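Local coordinates for Thiol:disulfide interchange protein DsbA (Pseudomonas aeruginosa, PDB 4ZL8) that probably transfers its redox-active disulfide to other proteins in the periplasm, as a DsbA-type thiol:disulfide oxidoreductase of the thioredoxin family, at residues 107-112 against 124-129. The protein carries 1 engineered substitution. Residues are numbered along the deposited sequence; the frame is centred on the assembly and turned at random. Where two conformers were deposited one is given.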
ATOM      1  N   THR A 107       7.732 -14.440 -11.433  1.00 15.51           N
ATOM      2  CA  THR A 107       8.030 -15.633 -10.649  1.00 16.62           C
ATOM      3  C   THR A 107       9.075 -15.262  -9.628  1.00 16.28           C
ATOM      4  O   THR A 107       9.796 -14.291  -9.821  1.00 15.56           O
ATOM      5  CB  THR A 107       8.625 -16.748 -11.503  1.00 19.59           C
ATOM      6  OG1 THR A 107       9.895 -16.334 -12.033  1.00 20.22           O
ATOM      7  CG2 THR A 107       7.703 -17.129 -12.653  1.00 19.38           C
ATOM      8  N   PRO A 108       9.178 -16.025  -8.531  1.00 17.18           N
ATOM      9  CA  PRO A 108      10.188 -15.656  -7.535  1.00 16.25           C
ATOM     10  C   PRO A 108      11.623 -15.749  -8.066  1.00 16.55           C
ATOM     11  O   PRO A 108      12.438 -14.964  -7.612  1.00 16.11           O
ATOM     12  CB  PRO A 108       9.919 -16.617  -6.356  1.00 21.09           C
ATOM     13  CG  PRO A 108       8.972 -17.657  -6.879  1.00 17.66           C
ATOM     14  CD  PRO A 108       8.282 -17.103  -8.071  1.00 22.31           C
ATOM     15  N   GLU A 109      11.926 -16.621  -9.015  1.00 16.69           N
ATOM     16  CA  GLU A 109      13.267 -16.651  -9.579  1.00 16.10           C
ATOM     17  C   GLU A 109      13.556 -15.342 -10.311  1.00 20.45           C
ATOM     18  O   GLU A 109      14.634 -14.749 -10.156  1.00 18.63           O
ATOM     19  CB  GLU A 109      13.437 -17.842 -10.524  1.00 24.15           C
ATOM     20  CG  GLU A 109      13.897 -19.092  -9.821  1.00 39.86           C
ATOM     21  CD  GLU A 109      15.306 -18.955  -9.268  1.00 42.81           C
ATOM     22  OE1 GLU A 109      16.183 -18.413  -9.982  1.00 42.10           O
ATOM     23  OE2 GLU A 109      15.536 -19.388  -8.120  1.00 44.41           O
ATOM     24  N   GLU A 110      12.599 -14.883 -11.112  1.00 18.79           N
ATOM     25  CA  GLU A 110      12.774 -13.624 -11.813  1.00 17.90           C
ATOM     26  C   GLU A 110      12.933 -12.476 -10.819  1.00 15.24           C
ATOM     27  O   GLU A 110      13.770 -11.583 -11.012  1.00 16.21           O
ATOM     28  CB  GLU A 110      11.609 -13.323 -12.744  1.00 22.32           C
ATOM     29  CG  GLU A 110      11.957 -12.203 -13.680  0.49 14.33           C
ATOM     30  CD  GLU A 110      10.780 -11.688 -14.453  0.30 16.66           C
ATOM     31  OE1 GLU A 110       9.765 -12.451 -14.605  1.00 22.30           O
ATOM     32  OE2 GLU A 110      10.913 -10.515 -14.903  0.95 20.99           O
ATOM     33  N   MET A 111      12.117 -12.474  -9.778  1.00 13.50           N
ATOM     34  CA  MET A 111      12.188 -11.418  -8.781  1.00 13.36           C
ATOM     35  C   MET A 111      13.552 -11.410  -8.124  1.00 14.26           C
ATOM     36  O   MET A 111      14.176 -10.364  -7.986  1.00 14.39           O
ATOM     37  CB  MET A 111      11.138 -11.623  -7.701  1.00 13.08           C
ATOM     38  CG  MET A 111       9.708 -11.559  -8.177  1.00 14.15           C
ATOM     39  SD  MET A 111       8.663 -12.253  -6.876  1.00 14.49           S
ATOM     40  CE  MET A 111       7.077 -12.173  -7.671  1.00 21.25           C
ATOM     41  N   ALA A 112      14.012 -12.572  -7.703  1.00 13.85           N
ATOM     42  CA  ALA A 112      15.258 -12.648  -6.957  1.00 14.28           C
ATOM     43  C   ALA A 112      16.418 -12.178  -7.819  1.00 14.45           C
ATOM     44  O   ALA A 112      17.328 -11.509  -7.346  1.00 16.31           O
ATOM     45  CB  ALA A 112      15.497 -14.066  -6.480  1.00 16.04           C
ATOM     46  N   LYS A 124      17.932 -15.417   0.795  1.00 14.59           N
ATOM     47  CA  LYS A 124      17.004 -14.955   1.825  1.00 15.81           C
ATOM     48  C   LYS A 124      15.675 -14.496   1.224  1.00 14.09           C
ATOM     49  O   LYS A 124      14.610 -14.751   1.789  1.00 13.91           O
ATOM     50  CB  LYS A 124      17.623 -13.833   2.664  1.00 15.05           C
ATOM     51  CG  LYS A 124      16.765 -13.394   3.841  1.00 20.83           C
ATOM     52  CD  LYS A 124      16.675 -14.474   4.890  0.70 24.74           C
ATOM     53  CE  LYS A 124      15.878 -14.032   6.111  0.34 27.95           C
ATOM     54  NZ  LYS A 124      15.824 -15.108   7.149  0.74 35.40           N
ATOM     55  N   PHE A 125      15.712 -13.844   0.066  1.00 11.09           N
ATOM     56  CA  PHE A 125      14.474 -13.480  -0.591  1.00 11.58           C
ATOM     57  C   PHE A 125      13.634 -14.728  -0.892  1.00 11.86           C
ATOM     58  O   PHE A 125      12.449 -14.767  -0.578  1.00 12.66           O
ATOM     59  CB  PHE A 125      14.721 -12.705  -1.895  1.00 12.25           C
ATOM     60  CG  PHE A 125      13.447 -12.370  -2.610  1.00 10.68           C
ATOM     61  CD1 PHE A 125      12.720 -11.241  -2.267  1.00 11.72           C
ATOM     62  CD2 PHE A 125      12.924 -13.219  -3.564  1.00 12.82           C
ATOM     63  CE1 PHE A 125      11.528 -10.949  -2.893  1.00 11.89           C
ATOM     64  CE2 PHE A 125      11.718 -12.923  -4.195  1.00 13.53           C
ATOM     65  CZ  PHE A 125      11.029 -11.799  -3.860  1.00 12.46           C
ATOM     66  N   LEU A 126      14.236 -15.728  -1.513  1.00 12.59           N
ATOM     67  CA  LEU A 126      13.496 -16.928  -1.879  1.00 12.48           C
ATOM     68  C   LEU A 126      12.964 -17.664  -0.645  1.00 13.61           C
ATOM     69  O   LEU A 126      11.808 -18.088  -0.646  1.00 15.24           O
ATOM     70  CB  LEU A 126      14.362 -17.833  -2.752  1.00 13.55           C
ATOM     71  CG  LEU A 126      14.677 -17.251  -4.141  1.00 15.40           C
ATOM     72  CD1 LEU A 126      15.682 -18.107  -4.842  1.00 18.84           C
ATOM     73  CD2 LEU A 126      13.418 -17.133  -4.988  1.00 17.18           C
ATOM     74  N   SER A 127      13.779 -17.833   0.395  1.00 13.05           N
ATOM     75  CA  SER A 127      13.341 -18.505   1.618  0.51 15.19           C
ATOM     76  C   SER A 127      12.193 -17.741   2.270  1.00 14.19           C
ATOM     77  O   SER A 127      11.220 -18.335   2.746  1.00 15.73           O
ATOM     78  CB  SER A 127      14.502 -18.632   2.600  0.51 16.69           C
ATOM     79  OG  SER A 127      14.098 -19.262   3.808  0.51 21.33           O
ATOM     80  N   THR A 128      12.301 -16.416   2.298  1.00 12.30           N
ATOM     81  CA  THR A 128      11.244 -15.606   2.890  1.00 10.33           C
ATOM     82  C   THR A 128       9.979 -15.664   2.038  1.00 11.58           C
ATOM     83  O   THR A 128       8.877 -15.838   2.539  1.00 11.38           O
ATOM     84  CB  THR A 128      11.701 -14.132   3.075  1.00 11.57           C
ATOM     85  OG1 THR A 128      12.875 -14.092   3.881  1.00 14.17           O
ATOM     86  CG2 THR A 128      10.618 -13.309   3.754  1.00 12.42           C
ATOM     87  N   TYR A 129      10.128 -15.551   0.722  1.00 12.07           N
ATOM     88  CA  TYR A 129       8.982 -15.566  -0.168  1.00 10.50           C
ATOM     89  C   TYR A 129       8.138 -16.813   0.031  1.00 12.43           C
ATOM     90  O   TYR A 129       6.916 -16.740   0.012  1.00 12.89           O
ATOM     91  CB  TYR A 129       9.466 -15.460  -1.619  1.00 12.24           C
ATOM     92  CG  TYR A 129       8.376 -15.346  -2.676  1.00 11.50           C
ATOM     93  CD1 TYR A 129       7.949 -14.104  -3.113  1.00 10.78           C
ATOM     94  CD2 TYR A 129       7.807 -16.470  -3.251  1.00 11.39           C
ATOM     95  CE1 TYR A 129       6.981 -13.982  -4.087  1.00 10.11           C
ATOM     96  CE2 TYR A 129       6.831 -16.362  -4.232  1.00 13.01           C
ATOM     97  CZ  TYR A 129       6.417 -15.108  -4.627  1.00 11.81           C
ATOM     98  OH  TYR A 129       5.442 -14.986  -5.594  1.00 14.08           O
TER
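P108 meets Y129 and L126 across the contact. P108 CB sits over one face of the Y129 ring, offset toward the rim, 3.9 Å from the ring centroid and 21° off the normal, a CH-pi contact. P108 CG comes within 3.6 Å of Y129 CE2. The same CB of P108 meets methyl CD2 of L126 at 3.8 Å. P108 begins its helix, with T107 as N-cap: T107 OG1 accepts from E110 N at 3.2 Å. E109 starts away from segment 124-129, but its chain bends at chi2. This brings OE2 across to methyl CD1 of L126, while OE1 forms a salt bridge with K122. The two segments belong to the helical domain inserted in the thioredoxin fold of DsbA proteins. Their short helix axes run roughly antiparallel, at 143°, joined by apolar side chains with no hydrogen bond between them. The M111 side chain crosses those of F125 and Y129 at about a right angle. Its SD makes two Met-aromatic contacts. It stands at the edge of the F125 ring, 5.1 Å from the centroid, and oblique to Y129, 3.7 Å from CE1. F125 and Y129 both hold CG anti to the backbone N, which sends their rings toward segment 107-112. M111 also touches V73, and both rings touch T80, on helix 70-84. A112 CB packs against F125 CD2 and L126 CD2, at 4.0 Å from each.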